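Local coordinates for bromo domain-containing protein (Trypanosoma brucei brucei, PDB 5KO4) that probably recognises acetylated lysine through its bromodomain, as members of this family do, although its own cellular function has not been characterised, at residues A[10-15]-A[49-54]; A[25-30]-A[88-93]; A[45-50]-A[70-75]. One frame throughout, in Å; residues are numbered along the deposited sequence. Where two conformers were deposited one is given.

In the fold
The three contacts draw on one all-helical bromodomain. Contacts 1 and 3 are buried and share helix 47-55. Contact 1 sets that helix against helix 8-21, and contact 3 sets its start, with the preceding turn, against helix 62-80. Contact 2 is partly buried. It joins the loop after helix 8-21 to helix 85-104, and the second subunit packs on its Ile26 and Leu89. All three are mainly apolar between their segments. Contact 1 adds two cationic chains at its outer margin, contact 2 is built round a phenylalanine ring, and contact 3 adds a CH-pi contact and a bridging water. Backbone hydrogen bonds tie Phe27 and Ala28 of contact 2 to Trp47 and Asp48 of contact 3.

Contact 1: A[10-15]-A[49-54]; sequences QCRSIL and LIKARL
Leu15 and Leu54 are the two bumps that key helix 8-21 to helix 47-55. One methyl of Leu15, CD2, fits the hollow between Ile50, Lys51 and Leu54. It sits 3.6 Å from Lys51 CA, against the backbone itself, and 4.1 Å from Ile50 CG2. Leu15 gets this reach because its CG is anti to the backbone N (chi1 -179°). Leu54 returns the fit with both of its branches. Its CD1 lies 3.7 Å from Leu15 CD2 and 4.0 Å from Arg12 CA. Its CD2 meets the CB of Cys11 at 3.9 Å. The fork of Leu54 therefore fills the dip between Cys11, Arg12 and Leu15.

The outer margin is polar. Arg12 runs out extended and then bends at chi3. Its guanidinium lies obliquely to the Lys51 chain, with NH1 3.4 Å from CE of Lys51. Arg12 NH1 and Lys51 NZ are like charges 4.2 Å apart in this conformer; a second Lys51 conformer leaves that spacing uncertain.

On the inner side, helix 62-80 closes the seam. Phe65 touches Cys11 and Ile50, and Met69 touches Leu15 and Ile50. The helix segments run nearly antiparallel, at 161°, with axes 10.9 Å apart. This leucine-filled seam joins the first helix of the bromodomain to the helix that follows its long ZA loop, as in the family's four-helix bundle.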
loop_
_atom_site.group_PDB
_atom_site.type_symbol
_atom_site.label_atom_id
_atom_site.label_comp_id
_atom_site.label_asym_id
_atom_site.label_seq_id
_atom_site.Cartn_x
_atom_site.Cartn_y
_atom_site.Cartn_z
ATOM N N GLN A 10 27.162 -4.074 -11.326
ATOM C CA GLN A 10 26.900 -3.879 -9.906
ATOM C C GLN A 10 25.516 -3.276 -9.694
ATOM O O GLN A 10 24.822 -3.670 -8.758
ATOM C CB GLN A 10 27.972 -2.998 -9.268
ATOM C CG GLN A 10 29.346 -3.695 -9.155
ATOM C CD GLN A 10 30.059 -3.818 -10.480
ATOM O OE1 GLN A 10 29.952 -2.955 -11.330
ATOM N NE2 GLN A 10 30.815 -4.883 -10.675
ATOM N N CYS A 11 25.085 -2.358 -10.551
ATOM C CA CYS A 11 23.757 -1.786 -10.383
ATOM C C CYS A 11 22.697 -2.852 -10.583
ATOM O O CYS A 11 21.730 -2.917 -9.816
ATOM C CB CYS A 11 23.548 -0.624 -11.336
ATOM S SG CYS A 11 24.600 0.812 -10.988
ATOM N N ARG A 12 22.861 -3.706 -11.592
ATOM C CA ARG A 12 21.917 -4.794 -11.806
ATOM C C ARG A 12 21.858 -5.703 -10.569
ATOM O O ARG A 12 20.769 -6.096 -10.143
ATOM C CB ARG A 12 22.328 -5.630 -13.016
ATOM C CG ARG A 12 21.360 -6.769 -13.286
ATOM C CD ARG A 12 21.796 -7.638 -14.442
ATOM N NE ARG A 12 21.873 -6.881 -15.680
ATOM C CZ ARG A 12 20.827 -6.567 -16.440
ATOM N NH1 ARG A 12 19.600 -6.952 -16.090
ATOM N NH2 ARG A 12 20.997 -5.873 -17.555
ATOM N N SER A 13 23.012 -6.078 -10.007
ATOM C CA SER A 13 22.994 -6.979 -8.858
ATOM C C SER A 13 22.351 -6.305 -7.626
ATOM O O SER A 13 21.577 -6.956 -6.924
ATOM C CB SER A 13 24.400 -7.481 -8.532
ATOM O OG SER A 13 25.252 -6.483 -8.000
ATOM N N ILE A 14 22.589 -5.007 -7.409
ATOM C CA ILE A 14 21.991 -4.311 -6.271
ATOM C C ILE A 14 20.483 -4.221 -6.453
ATOM O O ILE A 14 19.730 -4.465 -5.512
ATOM C CB ILE A 14 22.619 -2.921 -6.060
ATOM C CG1 ILE A 14 24.110 -3.069 -5.660
ATOM C CG2 ILE A 14 21.848 -2.142 -4.990
ATOM C CD1 ILE A 14 24.913 -1.819 -5.768
ATOM N N LEU A 15 20.025 -3.932 -7.665
ATOM C CA LEU A 15 18.598 -3.904 -7.920
ATOM C C LEU A 15 17.974 -5.291 -7.678
ATOM O O LEU A 15 16.876 -5.383 -7.123
ATOM C CB LEU A 15 18.321 -3.429 -9.344
ATOM C CG LEU A 15 16.837 -3.340 -9.742
ATOM C CD1 LEU A 15 16.052 -2.371 -8.826
ATOM C CD2 LEU A 15 16.698 -2.913 -11.192
ATOM N N LEU A 49 10.531 0.342 -13.129
ATOM C CA LEU A 49 10.974 1.472 -13.952
ATOM C C LEU A 49 12.504 1.560 -13.944
ATOM O O LEU A 49 13.121 1.755 -14.990
ATOM C CB LEU A 49 10.354 2.778 -13.460
ATOM C CG LEU A 49 10.695 4.035 -14.270
ATOM C CD1 LEU A 49 10.423 3.833 -15.774
ATOM C CD2 LEU A 49 9.912 5.226 -13.765
ATOM N N ILE A 50 13.126 1.357 -12.777
ATOM C CA ILE A 50 14.582 1.366 -12.696
ATOM C C ILE A 50 15.157 0.206 -13.530
ATOM O O ILE A 50 16.167 0.388 -14.201
ATOM C CB ILE A 50 15.041 1.309 -11.221
ATOM C CG1 ILE A 50 14.546 2.579 -10.480
ATOM C CG2 ILE A 50 16.570 1.164 -11.115
ATOM C CD1 ILE A 50 14.821 2.597 -9.012
ATOM N N LYS A 51 14.526 -0.968 -13.481
ATOM C CA LYS A 51 14.976 -2.101 -14.285
ATOM C C LYS A 51 14.923 -1.736 -15.770
ATOM O O LYS A 51 15.872 -1.995 -16.507
ATOM C CB LYS A 51 14.094 -3.329 -13.999
ATOM C CG LYS A 51 14.451 -4.574 -14.801
ATOM C CD LYS A 51 15.770 -5.189 -14.356
ATOM C CE LYS A 51 16.338 -6.114 -15.398
ATOM N NZ LYS A 51 15.386 -7.186 -15.781
ATOM N N ALA A 52 13.828 -1.110 -16.204
ATOM C CA ALA A 52 13.680 -0.713 -17.613
ATOM C C ALA A 52 14.753 0.314 -18.010
ATOM O O ALA A 52 15.293 0.266 -19.112
ATOM C CB ALA A 52 12.294 -0.140 -17.853
ATOM N N ARG A 53 15.102 1.220 -17.092
ATOM C CA ARG A 53 16.126 2.208 -17.355
ATOM C C ARG A 53 17.496 1.557 -17.484
ATOM O O ARG A 53 18.292 1.999 -18.309
ATOM C CB ARG A 53 16.122 3.278 -16.255
ATOM C CG ARG A 53 14.891 4.140 -16.392
ATOM C CD ARG A 53 14.754 5.201 -15.350
ATOM N NE ARG A 53 13.648 6.088 -15.722
ATOM C CZ ARG A 53 13.311 7.194 -15.073
ATOM N NH1 ARG A 53 13.999 7.582 -14.009
ATOM N NH2 ARG A 53 12.317 7.955 -15.518
ATOM N N LEU A 54 17.787 0.495 -16.688
ATOM C CA LEU A 54 19.047 -0.234 -16.844
ATOM C C LEU A 54 19.091 -0.889 -18.218
ATOM O O LEU A 54 20.093 -0.785 -18.925
ATOM C CB LEU A 54 19.222 -1.317 -15.769
ATOM C CG LEU A 54 19.672 -0.856 -14.409
ATOM C CD1 LEU A 54 19.552 -1.985 -13.408
ATOM C CD2 LEU A 54 21.114 -0.390 -14.430
#

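Contact 2: A[25-30]-A[88-93]; sequences GIFARD and TLARRI
Phe27 points its ring from the loop at helix 85-104, toward Leu89, Ala90 and Ile93. With chi1 at -52° its CG lies anti to the carbonyl carbon, which carries the ring out to the helix. Its CZ and CE2 lead the ring. CZ is 4.0 Å from the CB of Ala90, and CE2 is equally close to CD2 of Leu89. Both approaches are oblique to the ring. Ile93 comes to the edge, with CD1 4.3 Å from CD2 of Phe27.

Leu89 has its CG anti to the backbone N (chi1 174°). Its CD2 reaches both Phe27 and Ile26, lying 4.1 Å from CG1 of Ile26. The Leu89 and Phe27 side chains lie alongside each other, pointing opposite ways. Ile26 splits its branches: CG2, anti to the backbone N, rests over the centre of the Phe27 ring, 3.7 Å above the plane, leaving CG1 (chi1 -59°) to meet Leu89.

In sequence, Ile26 and Phe27 appear to stand where many bromodomains have the Pro-Phe of the WPF shelf, at the start of the ZA loop. That loop helps form the acetyl-lysine pocket in the family, so this pair probably lies beside it. The Asp22 carboxylate accepts bonds from both Ile26 N and Phe27 N, which probably helps hold the turn. Val72 and Cys76 of helix 62-80 also touch the ring. Leu34 and Pro35 of the second subunit pack on Ile26 and Leu89, respectively.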
loop_
_atom_site.group_PDB
_atom_site.type_symbol
_atom_site.label_atom_id
_atom_site.label_comp_id
_atom_site.label_asym_id
_atom_site.label_seq_id
_atom_site.Cartn_x
_atom_site.Cartn_y
_atom_site.Cartn_z
ATOM N N GLY A 25 6.633 -7.151 -3.732
ATOM C CA GLY A 25 6.684 -6.106 -4.745
ATOM C C GLY A 25 5.917 -4.843 -4.402
ATOM O O GLY A 25 5.324 -4.219 -5.286
ATOM N N ILE A 26 5.974 -4.432 -3.130
ATOM C CA ILE A 26 5.283 -3.239 -2.618
ATOM C C ILE A 26 5.731 -1.987 -3.384
ATOM O O ILE A 26 4.916 -1.104 -3.674
ATOM C CB ILE A 26 5.592 -3.071 -1.082
ATOM C CG1 ILE A 26 5.124 -4.319 -0.254
ATOM C CG2 ILE A 26 4.942 -1.820 -0.538
ATOM C CD1 ILE A 26 3.691 -4.723 -0.464
ATOM N N PHE A 27 7.025 -1.904 -3.717
ATOM C CA PHE A 27 7.564 -0.741 -4.407
ATOM C C PHE A 27 8.008 -1.071 -5.842
ATOM O O PHE A 27 8.753 -0.292 -6.444
ATOM C CB PHE A 27 8.758 -0.193 -3.616
ATOM C CG PHE A 27 8.445 0.059 -2.164
ATOM C CD1 PHE A 27 7.526 1.024 -1.797
ATOM C CD2 PHE A 27 9.010 -0.725 -1.168
ATOM C CE1 PHE A 27 7.216 1.240 -0.468
ATOM C CE2 PHE A 27 8.691 -0.509 0.172
ATOM C CZ PHE A 27 7.803 0.476 0.513
ATOM N N ALA A 28 7.512 -2.189 -6.411
ATOM C CA ALA A 28 7.955 -2.658 -7.717
ATOM C C ALA A 28 7.205 -2.056 -8.861
ATOM O O ALA A 28 7.775 -1.967 -9.948
ATOM C CB ALA A 28 7.815 -4.158 -7.791
ATOM N N ARG A 29 5.918 -1.730 -8.678
ATOM C CA ARG A 29 5.066 -1.272 -9.758
ATOM C C ARG A 29 4.628 0.171 -9.563
ATOM O O ARG A 29 4.830 0.766 -8.499
ATOM C CB ARG A 29 3.845 -2.184 -9.857
ATOM C CG ARG A 29 4.216 -3.631 -10.209
ATOM C CD ARG A 29 3.006 -4.555 -10.213
ATOM N N ASP A 30 4.056 0.744 -10.601
ATOM C CA ASP A 30 3.632 2.123 -10.584
ATOM C C ASP A 30 2.655 2.386 -9.431
ATOM O O ASP A 30 1.588 1.776 -9.394
ATOM C CB ASP A 30 2.980 2.455 -11.917
ATOM C CG ASP A 30 2.549 3.881 -12.076
ATOM O OD1 ASP A 30 2.804 4.683 -11.158
ATOM O OD2 ASP A 30 1.913 4.193 -13.108
ATOM N N THR A 88 9.053 0.960 7.355
ATOM C CA THR A 88 10.008 0.014 7.963
ATOM C C THR A 88 10.622 -0.866 6.890
ATOM O O THR A 88 11.825 -1.097 6.927
ATOM C CB THR A 88 9.405 -0.856 9.091
ATOM O OG1 THR A 88 8.389 -1.734 8.575
ATOM C CG2 THR A 88 8.846 -0.039 10.212
ATOM N N LEU A 89 9.824 -1.347 5.930
ATOM C CA LEU A 89 10.372 -2.185 4.845
ATOM C C LEU A 89 11.286 -1.329 3.942
ATOM O O LEU A 89 12.408 -1.734 3.624
ATOM C CB LEU A 89 9.260 -2.803 4.001
ATOM C CG LEU A 89 9.749 -3.565 2.757
ATOM C CD1 LEU A 89 10.727 -4.706 3.140
ATOM C CD2 LEU A 89 8.575 -4.079 1.940
ATOM N N ALA A 90 10.837 -0.135 3.562
ATOM C CA ALA A 90 11.671 0.729 2.725
ATOM C C ALA A 90 12.996 1.052 3.420
ATOM O O ALA A 90 14.025 1.092 2.757
ATOM C CB ALA A 90 10.937 2.020 2.393
ATOM N N ARG A 91 12.987 1.225 4.757
ATOM C CA ARG A 91 14.226 1.513 5.490
ATOM C C ARG A 91 15.174 0.324 5.436
ATOM O O ARG A 91 16.376 0.525 5.261
ATOM C CB ARG A 91 13.935 1.868 6.956
ATOM C CG ARG A 91 13.404 3.293 7.158
ATOM C CD ARG A 91 14.438 4.333 6.939
ATOM N NE ARG A 91 14.462 5.354 7.987
ATOM C CZ ARG A 91 13.705 6.449 8.012
ATOM N NH1 ARG A 91 12.731 6.616 7.126
ATOM N NH2 ARG A 91 13.876 7.355 8.957
ATOM N N ARG A 92 14.657 -0.915 5.588
ATOM C CA ARG A 92 15.547 -2.080 5.500
ATOM C C ARG A 92 16.164 -2.156 4.102
ATOM O O ARG A 92 17.333 -2.507 3.960
ATOM C CB ARG A 92 14.801 -3.384 5.801
ATOM C CG ARG A 92 14.254 -3.512 7.218
ATOM C CD ARG A 92 15.194 -3.055 8.322
ATOM N NE ARG A 92 16.477 -3.775 8.303
ATOM C CZ ARG A 92 17.478 -3.539 9.142
ATOM N NH1 ARG A 92 17.356 -2.615 10.090
ATOM N NH2 ARG A 92 18.609 -4.234 9.048
ATOM N N ILE A 93 15.388 -1.814 3.071
ATOM C CA ILE A 93 15.875 -1.802 1.700
ATOM C C ILE A 93 16.906 -0.687 1.521
ATOM O O ILE A 93 17.930 -0.915 0.882
ATOM C CB ILE A 93 14.673 -1.663 0.736
ATOM C CG1 ILE A 93 13.897 -2.987 0.695
ATOM C CG2 ILE A 93 15.135 -1.251 -0.685
ATOM C CD1 ILE A 93 12.543 -2.903 0.036
#

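Contact 3: A[45-50]-A[70-75]; sequences MWWDLI and RLVVQN
Leu71 is the first residue of helix segment 70-75 to touch Met45. Its CD2 lies 3.7 Å from CB of Met45, and the two side chains cross at about a right angle. Met45 is bent at chi2 and chi3, which curls its CE back to within 4.1 Å of the same Leu71 methyl.

Val72 comes next and divides its methyls. CG1 is anti to the backbone N (chi1 175°) and sits over one face of Trp47. It is 3.8 Å from the centroid of the six-membered ring and 21° off the normal, a CH-pi contact. CG2 points into the angle between three side chains. It touches Met45 CG at 3.6 Å, Ile50 CD1 at 3.9 Å, and the CZ3 side of the indole. Val73 adds only a loose touch, with CG1 near the ring plane at the edge of Trp47.

Asn75 ends the walk with polar chemistry. A water accepts from its ND2 and from Met45 N, each at 2.9 Å, and so bridges the segments. ND2 also donates to the carbonyl of His43. The indole is held at its other end, where NE1 donates to OD2 of Asp22. Helix 62-80 thus meets the end of the ZA loop and the start of the helix after it, a junction in the core of the bromodomain.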
loop_
_atom_site.group_PDB
_atom_site.type_symbol
_atom_site.label_atom_id
_atom_site.label_comp_id
_atom_site.label_asym_id
_atom_site.label_seq_id
_atom_site.Cartn_x
_atom_site.Cartn_y
_atom_site.Cartn_z
ATOM N N MET A 45 8.506 6.716 -8.493
ATOM C CA MET A 45 9.575 5.834 -8.924
ATOM C C MET A 45 9.309 4.464 -8.364
ATOM O O MET A 45 8.732 4.343 -7.281
ATOM C CB MET A 45 10.926 6.378 -8.427
ATOM C CG MET A 45 12.157 5.683 -9.025
ATOM S SD MET A 45 12.212 5.595 -10.827
ATOM C CE MET A 45 11.966 7.329 -11.252
ATOM N N TRP A 46 9.674 3.431 -9.103
ATOM C CA TRP A 46 9.397 2.072 -8.678
ATOM C C TRP A 46 10.418 1.121 -9.309
ATOM O O TRP A 46 11.082 1.486 -10.265
ATOM C CB TRP A 46 7.952 1.696 -9.038
ATOM C CG TRP A 46 7.602 1.829 -10.493
ATOM C CD1 TRP A 46 7.544 0.816 -11.399
ATOM C CD2 TRP A 46 7.115 2.998 -11.172
ATOM N NE1 TRP A 46 7.117 1.285 -12.611
ATOM C CE2 TRP A 46 6.816 2.615 -12.496
ATOM C CE3 TRP A 46 6.870 4.318 -10.786
ATOM C CZ2 TRP A 46 6.343 3.511 -13.441
ATOM C CZ3 TRP A 46 6.410 5.212 -11.736
ATOM C CH2 TRP A 46 6.180 4.811 -13.054
ATOM N N TRP A 47 10.616 -0.078 -8.722
ATOM C CA TRP A 47 11.703 -0.932 -9.180
ATOM C C TRP A 47 11.607 -1.302 -10.654
ATOM O O TRP A 47 12.645 -1.348 -11.318
ATOM C CB TRP A 47 11.820 -2.239 -8.386
ATOM C CG TRP A 47 11.739 -2.119 -6.880
ATOM C CD1 TRP A 47 10.994 -2.899 -6.049
ATOM C CD2 TRP A 47 12.519 -1.262 -6.031
ATOM N NE1 TRP A 47 11.224 -2.555 -4.739
ATOM C CE2 TRP A 47 12.152 -1.546 -4.699
ATOM C CE3 TRP A 47 13.517 -0.301 -6.262
ATOM C CZ2 TRP A 47 12.654 -0.816 -3.614
ATOM C CZ3 TRP A 47 14.051 0.387 -5.181
ATOM C CH2 TRP A 47 13.584 0.167 -3.886
ATOM N N ASP A 48 10.417 -1.613 -11.162
ATOM C CA ASP A 48 10.323 -2.040 -12.567
ATOM C C ASP A 48 10.744 -0.915 -13.517
ATOM O O ASP A 48 11.255 -1.198 -14.608
ATOM C CB ASP A 48 8.911 -2.526 -12.920
ATOM C CG ASP A 48 8.509 -3.824 -12.251
ATOM O OD1 ASP A 48 9.396 -4.501 -11.677
ATOM O OD2 ASP A 48 7.300 -4.172 -12.301
ATOM N N LEU A 49 10.531 0.342 -13.129
ATOM C CA LEU A 49 10.974 1.472 -13.952
ATOM C C LEU A 49 12.504 1.560 -13.944
ATOM O O LEU A 49 13.121 1.755 -14.990
ATOM C CB LEU A 49 10.354 2.778 -13.460
ATOM C CG LEU A 49 10.695 4.035 -14.270
ATOM C CD1 LEU A 49 10.423 3.833 -15.774
ATOM C CD2 LEU A 49 9.912 5.226 -13.765
ATOM N N ILE A 50 13.126 1.357 -12.777
ATOM C CA ILE A 50 14.582 1.366 -12.696
ATOM C C ILE A 50 15.157 0.206 -13.530
ATOM O O ILE A 50 16.167 0.388 -14.201
ATOM C CB ILE A 50 15.041 1.309 -11.221
ATOM C CG1 ILE A 50 14.546 2.579 -10.480
ATOM C CG2 ILE A 50 16.570 1.164 -11.115
ATOM C CD1 ILE A 50 14.821 2.597 -9.012
ATOM N N ARG A 70 17.284 5.738 -4.363
ATOM C CA ARG A 70 17.011 6.509 -3.150
ATOM C C ARG A 70 15.635 7.162 -3.236
ATOM O O ARG A 70 14.952 7.323 -2.229
ATOM C CB ARG A 70 18.101 7.575 -2.939
ATOM C CG ARG A 70 19.416 6.995 -2.465
ATOM C CD ARG A 70 20.518 8.023 -2.417
ATOM N NE ARG A 70 21.747 7.448 -1.871
ATOM C CZ ARG A 70 22.936 8.042 -1.890
ATOM N NH1 ARG A 70 23.079 9.249 -2.434
ATOM N NH2 ARG A 70 23.995 7.433 -1.376
ATOM N N LEU A 71 15.220 7.546 -4.436
ATOM C CA LEU A 71 13.920 8.191 -4.627
ATOM C C LEU A 71 12.743 7.247 -4.278
ATOM O O LEU A 71 11.736 7.684 -3.709
ATOM C CB LEU A 71 13.822 8.639 -6.082
ATOM C CG LEU A 71 12.555 9.312 -6.529
ATOM C CD1 LEU A 71 12.253 10.557 -5.680
ATOM C CD2 LEU A 71 12.649 9.656 -7.997
ATOM N N VAL A 72 12.876 5.951 -4.574
ATOM C CA VAL A 72 11.793 5.015 -4.255
ATOM C C VAL A 72 11.532 5.030 -2.757
ATOM O O VAL A 72 10.380 5.115 -2.305
ATOM C CB VAL A 72 12.133 3.584 -4.711
ATOM C CG1 VAL A 72 11.054 2.598 -4.275
ATOM C CG2 VAL A 72 12.327 3.517 -6.216
ATOM N N VAL A 73 12.601 4.936 -1.977
ATOM C CA VAL A 73 12.428 4.838 -0.527
ATOM C C VAL A 73 12.051 6.206 0.075
ATOM O O VAL A 73 11.182 6.251 0.953
ATOM C CB VAL A 73 13.643 4.187 0.194
ATOM C CG1 VAL A 73 13.881 2.777 -0.334
ATOM C CG2 VAL A 73 14.913 5.024 0.078
ATOM N N GLN A 74 12.615 7.318 -0.425
ATOM C CA GLN A 74 12.213 8.620 0.090
ATOM C C GLN A 74 10.740 8.912 -0.247
ATOM O O GLN A 74 10.022 9.480 0.580
ATOM C CB GLN A 74 13.105 9.735 -0.434
ATOM C CG GLN A 74 12.885 11.073 0.290
ATOM C CD GLN A 74 13.140 10.948 1.773
ATOM O OE1 GLN A 74 14.192 10.446 2.212
ATOM N NE2 GLN A 74 12.193 11.396 2.604
ATOM N N ASN A 75 10.260 8.467 -1.416
ATOM C CA ASN A 75 8.842 8.652 -1.732
ATOM C C ASN A 75 7.972 7.876 -0.758
ATOM O O ASN A 75 6.929 8.371 -0.333
ATOM C CB ASN A 75 8.536 8.203 -3.158
ATOM C CG ASN A 75 9.002 9.171 -4.202
ATOM O OD1 ASN A 75 9.326 10.333 -3.919
ATOM N ND2 ASN A 75 9.006 8.723 -5.453
HETATM O O HOH W 1 7.331 6.427 -5.854
#